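Local atomic coordinates of alpha-1,2-mannosidase (Bacteroides thetaiotaomicron, PDB entry 2WW2), a protein that hydrolyses alpha-mannosides with inversion of anomeric configuration, as a calcium-dependent family GH92 mannosidase of a human gut symbiont. Residues V34-N39 with L344-V349; E265-Y270 with C290-L295; S364-E369 with T412-A417; V422-D425 with Y429-K432. All coordinates share one frame; numbering follows the deposited sequence.

Contact 1: residues V34-N39 with L344-V349; sequences VPWGMN and LLYPEV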
loop_
_atom_site.group_PDB
_atom_site.type_symbol
_atom_site.label_atom_id
_atom_site.label_comp_id
_atom_site.label_asym_id
_atom_site.label_seq_id
_atom_site.Cartn_x
_atom_site.Cartn_y
_atom_site.Cartn_z
ATOM N N VAL A 34 10.531 -21.812 36.065
ATOM C CA VAL A 34 11.848 -21.272 36.410
ATOM C C VAL A 34 12.646 -21.335 35.112
ATOM O O VAL A 34 12.245 -22.023 34.179
ATOM C CB VAL A 34 12.561 -22.037 37.561
ATOM C CG1 VAL A 34 11.816 -21.848 38.881
ATOM C CG2 VAL A 34 12.706 -23.546 37.240
ATOM N N PRO A 35 13.773 -20.614 35.040
ATOM C CA PRO A 35 14.479 -20.556 33.760
ATOM C C PRO A 35 14.840 -21.938 33.210
ATOM O O PRO A 35 15.326 -22.804 33.954
ATOM C CB PRO A 35 15.741 -19.747 34.103
ATOM C CG PRO A 35 15.266 -18.836 35.246
ATOM C CD PRO A 35 14.384 -19.734 36.057
ATOM N N TRP A 36 14.612 -22.116 31.912
ATOM C CA TRP A 36 14.844 -23.399 31.199
ATOM C C TRP A 36 14.159 -24.619 31.835
ATOM O O TRP A 36 14.596 -25.750 31.638
ATOM C CB TRP A 36 16.346 -23.679 31.024
ATOM C CG TRP A 36 17.079 -22.497 30.448
ATOM C CD1 TRP A 36 17.102 -22.091 29.132
ATOM C CD2 TRP A 36 17.846 -21.542 31.179
ATOM N NE1 TRP A 36 17.866 -20.947 29.007
ATOM C CE2 TRP A 36 18.322 -20.583 30.251
ATOM C CE3 TRP A 36 18.189 -21.409 32.529
ATOM C CZ2 TRP A 36 19.127 -19.510 30.632
ATOM C CZ3 TRP A 36 18.990 -20.329 32.912
ATOM C CH2 TRP A 36 19.442 -19.393 31.963
ATOM N N GLY A 37 13.105 -24.398 32.605
ATOM C CA GLY A 37 12.495 -25.507 33.323
ATOM C C GLY A 37 11.921 -26.584 32.407
ATOM O O GLY A 37 11.347 -26.285 31.366
ATOM N N MET A 38 12.060 -27.841 32.827
ATOM C CA MET A 38 11.574 -28.965 32.031
ATOM C C MET A 38 10.069 -28.905 31.828
ATOM O O MET A 38 9.596 -29.210 30.752
ATOM C CB MET A 38 11.940 -30.302 32.691
ATOM C CG MET A 38 11.529 -31.525 31.834
ATOM S SD MET A 38 12.036 -33.082 32.615
ATOM C CE MET A 38 10.624 -33.405 33.646
ATOM N N ASN A 39 9.315 -28.488 32.848
ATOM C CA ASN A 39 7.867 -28.379 32.701
ATOM C C ASN A 39 7.459 -26.931 32.943
ATOM O O ASN A 39 7.933 -26.317 33.914
ATOM C CB ASN A 39 7.125 -29.287 33.706
ATOM C CG ASN A 39 7.471 -30.772 33.552
ATOM O OD1 ASN A 39 7.680 -31.499 34.556
ATOM N ND2 ASN A 39 7.500 -31.240 32.323
ATOM N N LEU A 344 27.227 -15.452 26.516
ATOM C CA LEU A 344 27.812 -14.300 27.204
ATOM C C LEU A 344 27.443 -14.294 28.689
ATOM O O LEU A 344 28.313 -14.270 29.562
ATOM C CB LEU A 344 27.329 -12.990 26.552
ATOM C CG LEU A 344 27.833 -11.669 27.164
ATOM C CD1 LEU A 344 29.362 -11.654 27.220
ATOM C CD2 LEU A 344 27.290 -10.454 26.381
ATOM N N LEU A 345 26.139 -14.304 28.957
ATOM C CA LEU A 345 25.636 -14.119 30.316
ATOM C C LEU A 345 25.278 -15.418 31.061
ATOM O O LEU A 345 25.232 -15.429 32.295
ATOM C CB LEU A 345 24.424 -13.203 30.290
ATOM C CG LEU A 345 24.697 -11.707 30.091
ATOM C CD1 LEU A 345 23.381 -11.008 29.880
ATOM C CD2 LEU A 345 25.394 -11.108 31.304
ATOM N N TYR A 346 25.023 -16.490 30.309
ATOM C CA TYR A 346 24.613 -17.776 30.877
ATOM C C TYR A 346 25.392 -18.937 30.248
ATOM O O TYR A 346 24.795 -19.902 29.759
ATOM C CB TYR A 346 23.095 -17.966 30.700
ATOM C CG TYR A 346 22.300 -16.738 31.124
ATOM C CD1 TYR A 346 21.945 -16.548 32.463
ATOM C CD2 TYR A 346 21.935 -15.764 30.203
ATOM C CE1 TYR A 346 21.243 -15.407 32.868
ATOM C CE2 TYR A 346 21.228 -14.617 30.599
ATOM C CZ TYR A 346 20.879 -14.464 31.942
ATOM O OH TYR A 346 20.176 -13.349 32.359
ATOM N N PRO A 347 26.737 -18.861 30.263
ATOM C CA PRO A 347 27.504 -19.830 29.472
ATOM C C PRO A 347 27.408 -21.249 30.045
ATOM O O PRO A 347 27.696 -22.210 29.334
ATOM C CB PRO A 347 28.949 -19.293 29.548
ATOM C CG PRO A 347 28.995 -18.514 30.815
ATOM C CD PRO A 347 27.610 -17.871 30.909
ATOM N N GLU A 348 27.004 -21.386 31.308
ATOM C CA GLU A 348 26.826 -22.727 31.873
ATOM C C GLU A 348 25.686 -23.413 31.128
ATOM O O GLU A 348 25.654 -24.647 31.013
ATOM C CB GLU A 348 26.567 -22.702 33.399
ATOM C CG GLU A 348 25.195 -22.195 33.820
ATOM C CD GLU A 348 25.123 -20.673 33.987
ATOM O OE1 GLU A 348 25.922 -19.925 33.378
ATOM O OE2 GLU A 348 24.260 -20.224 34.748
ATOM N N VAL A 349 24.753 -22.612 30.607
ATOM C CA VAL A 349 23.675 -23.185 29.804
ATOM C C VAL A 349 24.197 -23.655 28.444
ATOM O O VAL A 349 23.945 -24.797 28.039
ATOM C CB VAL A 349 22.506 -22.212 29.648
ATOM C CG1 VAL A 349 21.386 -22.859 28.794
ATOM C CG2 VAL A 349 21.982 -21.847 31.049
#
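W36 reaches across to V349 and Y346 with its six-membered ring and NE1. The residue occupies the third position of a type II beta turn running from V34 to G37, closed by G37 N bonding to V34 O, and its CB is directed toward segment 344-349. Chi1 of -50° sets CG beside the backbone N and anti to the carbonyl carbon, sending the indole outward from the turn. On the five-membered ring, W36 NE1 lies 4.0 Å from V349 CG1. The six-membered ring takes the other methyl: V349 CG2 is a CH-pi partner over one face, 11° off the ring normal, and comes within 3.6 Å of W36 CH2. CG1 serves NE1 and CE2, CG2 the six-membered ring, and the two branches of the valine meet at CE2. The contact joins the N-terminal beta-rich domain of the GH92 enzyme to the helical catalytic domain, at the break between helices 338-345 and 347-364, where Y346 takes the N-cap position of the second helix. At the outer end of the indole, W36 CH2 meets Y346 CD1 at 3.8 Å, the tyrosine carbon lying close to the indole plane. The six-membered ring of W36 and the ring of Y346 form an offset edge-to-face pair, the tryptophan edge directed to the tyrosine face. Replacing W36 by alanine is likely to leave a gap between the domains, with V349 CG2 deprived of its aromatic face and Y346 CD1 left without the indole edge. Y346 OH bonds to Y270 O, and F342 and Y270 add further edge-to-face contacts to W36.

Contact 2: residues E265-Y270 with C290-L295; sequences EQWNNY and CLYRTL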
loop_
_atom_site.group_PDB
_atom_site.type_symbol
_atom_site.label_atom_id
_atom_site.label_comp_id
_atom_site.label_asym_id
_atom_site.label_seq_id
_atom_site.Cartn_x
_atom_site.Cartn_y
_atom_site.Cartn_z
ATOM N N GLU A 265 13.112 -15.974 43.741
ATOM C CA GLU A 265 14.555 -15.875 43.958
ATOM C C GLU A 265 15.346 -16.347 42.738
ATOM O O GLU A 265 16.311 -15.704 42.335
ATOM C CB GLU A 265 14.982 -16.650 45.207
ATOM C CG GLU A 265 16.481 -16.596 45.452
ATOM C CD GLU A 265 16.857 -17.183 46.787
ATOM O OE1 GLU A 265 16.614 -18.388 46.995
ATOM O OE2 GLU A 265 17.395 -16.440 47.632
ATOM N N GLN A 266 14.930 -17.453 42.125
ATOM C CA GLN A 266 15.610 -17.907 40.907
ATOM C C GLN A 266 15.546 -16.857 39.792
ATOM O O GLN A 266 16.557 -16.542 39.146
ATOM C CB GLN A 266 15.008 -19.232 40.430
ATOM C CG GLN A 266 15.337 -20.385 41.377
ATOM C CD GLN A 266 16.850 -20.575 41.516
ATOM O OE1 GLN A 266 17.548 -20.786 40.520
ATOM N NE2 GLN A 266 17.359 -20.481 42.739
ATOM N N TRP A 267 14.357 -16.316 39.539
ATOM C CA TRP A 267 14.250 -15.310 38.484
ATOM C C TRP A 267 15.104 -14.079 38.810
ATOM O O TRP A 267 15.804 -13.552 37.943
ATOM C CB TRP A 267 12.798 -14.921 38.230
ATOM C CG TRP A 267 12.114 -15.954 37.383
ATOM C CD1 TRP A 267 11.201 -16.891 37.797
ATOM C CD2 TRP A 267 12.322 -16.179 35.987
ATOM N NE1 TRP A 267 10.825 -17.680 36.731
ATOM C CE2 TRP A 267 11.501 -17.262 35.611
ATOM C CE3 TRP A 267 13.140 -15.572 35.012
ATOM C CZ2 TRP A 267 11.475 -17.765 34.310
ATOM C CZ3 TRP A 267 13.087 -16.049 33.711
ATOM C CH2 TRP A 267 12.265 -17.141 33.375
ATOM N N ASN A 268 15.072 -13.628 40.058
ATOM C CA ASN A 268 15.885 -12.471 40.395
ATOM C C ASN A 268 17.379 -12.750 40.181
ATOM O O ASN A 268 18.124 -11.880 39.729
ATOM C CB ASN A 268 15.608 -12.009 41.829
ATOM C CG ASN A 268 14.340 -11.177 41.924
ATOM O OD1 ASN A 268 13.986 -10.484 40.977
ATOM N ND2 ASN A 268 13.668 -11.227 43.063
ATOM N N ASN A 269 17.814 -13.960 40.531
ATOM C CA ASN A 269 19.210 -14.355 40.324
ATOM C C ASN A 269 19.616 -14.313 38.844
ATOM O O ASN A 269 20.645 -13.734 38.484
ATOM C CB ASN A 269 19.469 -15.761 40.894
ATOM C CG ASN A 269 19.520 -15.782 42.439
ATOM O OD1 ASN A 269 19.546 -14.729 43.095
ATOM N ND2 ASN A 269 19.563 -16.983 43.014
ATOM N N TYR A 270 18.828 -14.957 37.993
ATOM C CA TYR A 270 19.165 -15.035 36.569
ATOM C C TYR A 270 18.926 -13.708 35.837
ATOM O O TYR A 270 19.778 -13.274 35.051
ATOM C CB TYR A 270 18.439 -16.206 35.882
ATOM C CG TYR A 270 19.052 -17.553 36.253
ATOM C CD1 TYR A 270 20.220 -17.993 35.643
ATOM C CD2 TYR A 270 18.478 -18.360 37.230
ATOM C CE1 TYR A 270 20.801 -19.213 35.994
ATOM C CE2 TYR A 270 19.054 -19.569 37.594
ATOM C CZ TYR A 270 20.204 -19.985 36.970
ATOM O OH TYR A 270 20.749 -21.184 37.324
ATOM N N CYS A 290 11.386 -9.030 28.124
ATOM C CA CYS A 290 12.104 -9.673 27.012
ATOM C C CYS A 290 13.150 -10.643 27.531
ATOM O O CYS A 290 13.341 -11.720 26.951
ATOM C CB CYS A 290 12.763 -8.621 26.093
ATOM S SG CYS A 290 11.580 -7.663 25.134
ATOM N N LEU A 291 13.838 -10.279 28.618
ATOM C CA LEU A 291 14.870 -11.164 29.149
ATOM C C LEU A 291 14.215 -12.439 29.705
ATOM O O LEU A 291 14.688 -13.555 29.460
ATOM C CB LEU A 291 15.733 -10.457 30.222
ATOM C CG LEU A 291 16.917 -11.235 30.837
ATOM C CD1 LEU A 291 17.880 -11.794 29.736
ATOM C CD2 LEU A 291 17.673 -10.397 31.860
ATOM N N TYR A 292 13.126 -12.281 30.455
ATOM C CA TYR A 292 12.388 -13.458 30.945
ATOM C C TYR A 292 12.032 -14.400 29.801
ATOM O O TYR A 292 12.260 -15.617 29.888
ATOM C CB TYR A 292 11.122 -12.995 31.688
ATOM C CG TYR A 292 9.904 -13.874 31.549
ATOM C CD1 TYR A 292 9.726 -14.984 32.377
ATOM C CD2 TYR A 292 8.896 -13.564 30.634
ATOM C CE1 TYR A 292 8.580 -15.794 32.272
ATOM C CE2 TYR A 292 7.744 -14.364 30.524
ATOM C CZ TYR A 292 7.596 -15.467 31.356
ATOM O OH TYR A 292 6.473 -16.258 31.247
ATOM N N ARG A 293 11.505 -13.833 28.718
ATOM C CA ARG A 293 11.078 -14.629 27.574
ATOM C C ARG A 293 12.285 -15.365 27.012
ATOM O O ARG A 293 12.194 -16.507 26.569
ATOM C CB ARG A 293 10.414 -13.728 26.509
ATOM C CG ARG A 293 9.654 -14.472 25.415
ATOM C CD ARG A 293 8.961 -13.524 24.407
ATOM N NE ARG A 293 8.300 -14.268 23.332
ATOM C CZ ARG A 293 7.004 -14.178 23.032
ATOM N NH1 ARG A 293 6.503 -14.897 22.036
ATOM N NH2 ARG A 293 6.205 -13.355 23.714
ATOM N N THR A 294 13.443 -14.715 27.060
ATOM C CA THR A 294 14.641 -15.295 26.483
ATOM C C THR A 294 15.212 -16.457 27.315
ATOM O O THR A 294 15.890 -17.341 26.777
ATOM C CB THR A 294 15.726 -14.209 26.314
ATOM O OG1 THR A 294 15.224 -13.161 25.465
ATOM C CG2 THR A 294 16.977 -14.800 25.732
ATOM N N LEU A 295 14.944 -16.476 28.618
ATOM C CA LEU A 295 15.476 -17.537 29.479
ATOM C C LEU A 295 14.580 -18.792 29.612
ATOM O O LEU A 295 14.850 -19.663 30.439
ATOM C CB LEU A 295 15.746 -16.997 30.887
ATOM C CG LEU A 295 16.660 -15.764 30.992
ATOM C CD1 LEU A 295 17.028 -15.543 32.452
ATOM C CD2 LEU A 295 17.925 -15.924 30.125
#
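W267 and Y292 bring their CA atoms to within 8.0 Å, and three residues further on those of Y270 and L295 are 8.4 Å apart. Helix 256-271 thus packs against the last turn of helix 281-294, which ends at T294, L295 being the first residue to leave helical angles. These are two consecutive helices of the GH92 catalytic domain. In the last turn C290 O accepts from both T294 N and T294 OG1, which approach from opposite faces of the carbonyl plane. Between the helices the main filler is the W267 indole. Its six-membered ring has Y292 CD1 over one face, offset toward the rim and 3.5 Å from W267 CH2. The two rings are inclined at 57°, an oblique meeting. Beside it, L295 CB lies 4.0 Å from W267 CZ3, and L295 CD1 reaches Y270 CB at 3.8 Å. The phenol of Y270 leads away from this helix pair and forms an edge-to-face pair with W36. Across the two segments the contact is wholly apolar, with no hydrogen bond. The polar ends of its buried aromatics are satisfied by main-chain carbonyls of the N-terminal loop, W267 NE1 by A33 O and Y292 OH by A31 O, so the helix pair relies on hydrophobic and aromatic packing while its polar atoms tie it to the N-terminal region.

Contact 3: residues S364-E369 with T412-A417; sequences SGFMPE and TQARHA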
loop_
_atom_site.group_PDB
_atom_site.type_symbol
_atom_site.label_atom_id
_atom_site.label_comp_id
_atom_site.label_asym_id
_atom_site.label_seq_id
_atom_site.Cartn_x
_atom_site.Cartn_y
_atom_site.Cartn_z
ATOM N N SER A 364 20.467 -40.092 17.012
ATOM C CA SER A 364 19.581 -40.064 15.839
ATOM C C SER A 364 20.280 -40.050 14.480
ATOM O O SER A 364 19.645 -40.285 13.453
ATOM C CB SER A 364 18.656 -38.841 15.901
ATOM O OG SER A 364 19.366 -37.675 15.542
ATOM N N GLY A 365 21.564 -39.722 14.456
ATOM C CA GLY A 365 22.279 -39.613 13.174
ATOM C C GLY A 365 22.372 -38.191 12.632
ATOM O O GLY A 365 23.195 -37.912 11.747
ATOM N N PHE A 366 21.539 -37.287 13.160
ATOM C CA PHE A 366 21.567 -35.893 12.728
ATOM C C PHE A 366 21.520 -34.959 13.929
ATOM O O PHE A 366 20.886 -35.266 14.939
ATOM C CB PHE A 366 20.363 -35.570 11.822
ATOM C CG PHE A 366 20.453 -36.162 10.424
ATOM C CD1 PHE A 366 21.076 -35.463 9.400
ATOM C CD2 PHE A 366 19.868 -37.389 10.134
ATOM C CE1 PHE A 366 21.144 -35.974 8.108
ATOM C CE2 PHE A 366 19.930 -37.916 8.847
ATOM C CZ PHE A 366 20.581 -37.208 7.829
ATOM N N MET A 367 22.137 -33.792 13.805
ATOM C CA MET A 367 21.904 -32.744 14.786
ATOM C C MET A 367 20.509 -32.167 14.573
ATOM O O MET A 367 20.010 -32.118 13.444
ATOM C CB MET A 367 22.939 -31.625 14.663
ATOM C CG MET A 367 24.368 -32.090 14.912
ATOM S SD MET A 367 25.521 -30.698 14.962
ATOM C CE MET A 367 25.682 -30.335 13.210
ATOM N N PRO A 368 19.859 -31.729 15.660
ATOM C CA PRO A 368 18.534 -31.153 15.467
ATOM C C PRO A 368 18.607 -29.742 14.870
ATOM O O PRO A 368 19.647 -29.073 14.994
ATOM C CB PRO A 368 17.969 -31.083 16.883
ATOM C CG PRO A 368 19.180 -30.995 17.782
ATOM C CD PRO A 368 20.298 -31.715 17.060
ATOM N N GLU A 369 17.513 -29.309 14.231
ATOM C CA GLU A 369 17.387 -27.943 13.747
ATOM C C GLU A 369 16.134 -27.352 14.404
ATOM O O GLU A 369 16.238 -26.377 15.137
ATOM C CB GLU A 369 17.342 -27.876 12.212
ATOM C CG GLU A 369 18.605 -28.411 11.496
ATOM C CD GLU A 369 19.870 -27.604 11.767
ATOM O OE1 GLU A 369 19.765 -26.513 12.365
ATOM O OE2 GLU A 369 20.986 -28.060 11.400
ATOM N N THR A 412 25.793 -31.327 6.540
ATOM C CA THR A 412 25.821 -30.640 5.253
ATOM C C THR A 412 25.933 -31.621 4.090
ATOM O O THR A 412 25.862 -31.210 2.936
ATOM C CB THR A 412 27.038 -29.701 5.142
ATOM O OG1 THR A 412 28.234 -30.493 5.033
ATOM C CG2 THR A 412 27.144 -28.777 6.359
ATOM N N GLN A 413 26.136 -32.902 4.385
ATOM C CA GLN A 413 26.393 -33.892 3.335
ATOM C C GLN A 413 25.375 -35.026 3.338
ATOM O O GLN A 413 25.590 -36.076 2.715
ATOM C CB GLN A 413 27.798 -34.467 3.492
ATOM C CG GLN A 413 28.877 -33.416 3.295
ATOM C CD GLN A 413 28.964 -32.936 1.856
ATOM O OE1 GLN A 413 28.736 -31.759 1.554
ATOM N NE2 GLN A 413 29.277 -33.846 0.963
ATOM N N ALA A 414 24.270 -34.805 4.046
ATOM C CA ALA A 414 23.180 -35.767 4.106
ATOM C C ALA A 414 21.894 -35.043 4.497
ATOM O O ALA A 414 21.923 -33.909 4.962
ATOM C CB ALA A 414 23.479 -36.863 5.123
ATOM N N ARG A 415 20.768 -35.722 4.314
ATOM C CA ARG A 415 19.478 -35.198 4.717
ATOM C C ARG A 415 18.622 -36.354 5.196
ATOM O O ARG A 415 18.700 -37.467 4.660
ATOM C CB ARG A 415 18.781 -34.503 3.542
ATOM C CG ARG A 415 17.740 -33.478 3.982
ATOM C CD ARG A 415 16.599 -33.375 2.978
ATOM N NE ARG A 415 15.666 -34.494 3.095
ATOM C CZ ARG A 415 14.541 -34.603 2.393
ATOM N NH1 ARG A 415 14.202 -33.654 1.517
ATOM N NH2 ARG A 415 13.747 -35.656 2.572
ATOM N N HIS A 416 17.803 -36.098 6.202
ATOM C CA HIS A 416 16.870 -37.105 6.688
ATOM C C HIS A 416 15.973 -37.572 5.537
ATOM O O HIS A 416 15.574 -36.766 4.673
ATOM C CB HIS A 416 16.031 -36.499 7.819
ATOM C CG HIS A 416 15.234 -37.498 8.594
ATOM N ND1 HIS A 416 14.057 -38.036 8.119
ATOM C CD2 HIS A 416 15.415 -38.011 9.837
ATOM C CE1 HIS A 416 13.563 -38.865 9.025
ATOM N NE2 HIS A 416 14.364 -38.860 10.083
ATOM N N ALA A 417 15.662 -38.864 5.522
ATOM C CA ALA A 417 14.858 -39.442 4.451
ATOM C C ALA A 417 13.460 -38.836 4.354
ATOM O O ALA A 417 12.922 -38.711 3.257
ATOM C CB ALA A 417 14.774 -40.983 4.599
#
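F366 pushes its ring against the backbone of A414 to H416, joining the loop after helix 347-364 to the chain that leaves helix 401-413 in the helical catalytic domain. An ST turn sets up the approach: S364 OG accepts from F366 N at 3.2 Å. G365 between them has positive phi, at backbone angles where a beta carbon would collide with the carbonyl oxygen of S364. Chi1 of -73° puts CG of F366 beside the backbone N and anti to the carbonyl carbon, and its CB is directed toward segment 412-417. The tight part lies at the end of this ring, where F366 CZ is 3.4 Å from both R415 C and H416 N, met obliquely. A414 C sits at the ring edge, near its plane, and A414 CB approaches F366 CE1 to 3.9 Å. The side chains of the next two residues stand farther off: F366 CE2 is 4.3 Å from H416 CB, the imidazole takes its hydrogen bonds from E418 N and I419 N, and R415 has its CB directed away from segment 364-369. All the touching residues are partly exposed, as befits a surface contact. A serine at F366 would probably leave a gap beside the 414-416 backbone, with A414 CB losing its apolar partner. H410 and V422 also adjoin the ring. R415 NH1 forms a salt bridge with D425. Its guanidinium curls back side-on to H416 O, which lies in the guanidinium plane and accepts in its carbonyl plane from R415 NE at 2.8 Å and from R415 NH2 at 3.0 Å.

Contact 4: residues V422-D425 with Y429-K432; sequences VGRD and YYDK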
loop_
_atom_site.group_PDB
_atom_site.type_symbol
_atom_site.label_atom_id
_atom_site.label_comp_id
_atom_site.label_asym_id
_atom_site.label_seq_id
_atom_site.Cartn_x
_atom_site.Cartn_y
_atom_site.Cartn_z
ATOM N N VAL A 422 15.975 -31.620 8.423
ATOM C CA VAL A 422 16.986 -32.341 9.210
ATOM C C VAL A 422 18.134 -32.752 8.293
ATOM O O VAL A 422 17.961 -33.584 7.395
ATOM C CB VAL A 422 16.418 -33.601 9.929
ATOM C CG1 VAL A 422 17.515 -34.314 10.721
ATOM C CG2 VAL A 422 15.234 -33.222 10.851
ATOM N N GLY A 423 19.316 -32.195 8.540
ATOM C CA GLY A 423 20.406 -32.294 7.572
ATOM C C GLY A 423 20.269 -31.142 6.577
ATOM O O GLY A 423 19.777 -30.072 6.933
ATOM N N ARG A 424 20.668 -31.366 5.324
ATOM C CA ARG A 424 20.725 -30.287 4.348
ATOM C C ARG A 424 19.911 -30.588 3.091
ATOM O O ARG A 424 20.378 -31.260 2.173
ATOM C CB ARG A 424 22.181 -29.982 3.955
ATOM C CG ARG A 424 22.317 -28.816 2.955
ATOM C CD ARG A 424 23.793 -28.415 2.749
ATOM N NE ARG A 424 24.263 -27.586 3.858
ATOM C CZ ARG A 424 25.308 -26.755 3.795
ATOM N NH1 ARG A 424 26.031 -26.652 2.677
ATOM N NH2 ARG A 424 25.632 -26.029 4.855
ATOM N N ASP A 425 18.693 -30.071 3.047
ATOM C CA ASP A 425 17.858 -30.263 1.869
ATOM C C ASP A 425 18.541 -29.622 0.651
ATOM O O ASP A 425 18.939 -28.448 0.688
ATOM C CB ASP A 425 16.485 -29.626 2.106
ATOM C CG ASP A 425 15.449 -30.082 1.093
ATOM O OD1 ASP A 425 15.603 -31.198 0.541
ATOM O OD2 ASP A 425 14.479 -29.329 0.858
ATOM N N TYR A 429 22.636 -30.722 -5.151
ATOM C CA TYR A 429 22.637 -29.578 -6.065
ATOM C C TYR A 429 23.609 -28.498 -5.593
ATOM O O TYR A 429 24.373 -27.945 -6.365
ATOM C CB TYR A 429 21.250 -28.932 -6.115
ATOM C CG TYR A 429 20.228 -29.614 -7.008
ATOM C CD1 TYR A 429 20.491 -29.851 -8.351
ATOM C CD2 TYR A 429 18.981 -29.974 -6.506
ATOM C CE1 TYR A 429 19.548 -30.462 -9.160
ATOM C CE2 TYR A 429 18.032 -30.567 -7.303
ATOM C CZ TYR A 429 18.325 -30.816 -8.625
ATOM O OH TYR A 429 17.373 -31.407 -9.412
ATOM N N TYR A 430 23.517 -28.143 -4.319
ATOM C CA TYR A 430 24.341 -27.056 -3.778
ATOM C C TYR A 430 25.835 -27.331 -3.990
ATOM O O TYR A 430 26.593 -26.434 -4.373
ATOM C CB TYR A 430 24.014 -26.894 -2.296
ATOM C CG TYR A 430 24.831 -25.881 -1.531
ATOM C CD1 TYR A 430 24.403 -24.565 -1.426
ATOM C CD2 TYR A 430 26.013 -26.250 -0.875
ATOM C CE1 TYR A 430 25.125 -23.636 -0.700
ATOM C CE2 TYR A 430 26.747 -25.315 -0.131
ATOM C CZ TYR A 430 26.293 -24.012 -0.054
ATOM O OH TYR A 430 26.977 -23.052 0.670
ATOM N N ASP A 431 26.255 -28.566 -3.726
ATOM C CA ASP A 431 27.666 -28.935 -3.878
ATOM C C ASP A 431 28.086 -28.877 -5.350
ATOM O O ASP A 431 29.207 -28.488 -5.675
ATOM C CB ASP A 431 27.934 -30.336 -3.308
ATOM C CG ASP A 431 27.977 -30.353 -1.769
ATOM O OD1 ASP A 431 28.102 -29.279 -1.158
ATOM O OD2 ASP A 431 27.890 -31.443 -1.181
ATOM N N LYS A 432 27.175 -29.258 -6.237
ATOM C CA LYS A 432 27.494 -29.298 -7.667
ATOM C C LYS A 432 27.444 -27.915 -8.306
ATOM O O LYS A 432 28.292 -27.564 -9.120
ATOM C CB LYS A 432 26.524 -30.230 -8.390
ATOM C CG LYS A 432 26.727 -30.297 -9.921
HETATM O O HOH W 1 26.705 -29.132 1.198
#
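R424 and Y430 meet through one guanidinium nitrogen and one side of the phenol ring, joining the loop after helix 401-413 to helix 427-433, against helix 444-465 of the GH92 catalytic domain. This is an off-centre cation-pi contact: R424 CZ is 4.9 Å from the centroid of the Y430 ring, 29° off its normal. The two planes are nearly perpendicular, at 83°, so the guanidinium does not lie flat on the ring but directs NH1 to it. R424 NH1 comes within 3.2 Å of Y430 CE2 and 3.6 Å of Y430 CD2. The arginine chain runs extended through its first two torsions and bends at chi3 (-79°), which turns the guanidinium to the ring. Y430 has its CG anti to the backbone N and presents its ring from the middle of the short helix 427-433. The second kind of interaction runs through water. A water accepts weakly from R424 NH1 at 3.0 Å and bridges to D431 OD1 at 2.7 Å. The arginine and aspartate do not touch directly, as R424 NH1 and D431 OD1 are 5.1 Å apart. Salt bridges and hydrogen bonds to helix 444-465 and beyond complete the network: D455 pairs with R424 through OD1 and NH2, and its OD2 bonds to Y430 OH, which also meets N480. D431 in turn has a salt bridge with K477. The D455 carboxylate therefore holds both R424 and Y430 in position, and the buried positive charge of R424 is probably balanced mainly by D455, with the Y430 ring and the water-linked D431 contributing more weakly.

How the contacts relate
Along the chain contact 2 is nested inside the long loop closed by contact 1, and contacts 3 and 4 follow in series. Contacts 1 and 2 have centres 9 Å apart and touch: W36 N bonds to L295 O and Y346 CE2 packs on L295 CD2. Contact 1 spans the N-terminal and catalytic domains, and contact 2 backs it within the catalytic one. Contacts 3 and 4, with centres 11 Å apart, share the loop between helices 401-413 and 427-433, where H416 N pairs with V422 O and R424 N with A414 O. The two groups are separate, contacts 2 and 4 being 38 Å apart between centres, though helix 347-364 runs from contact 1 to the loop of contact 3.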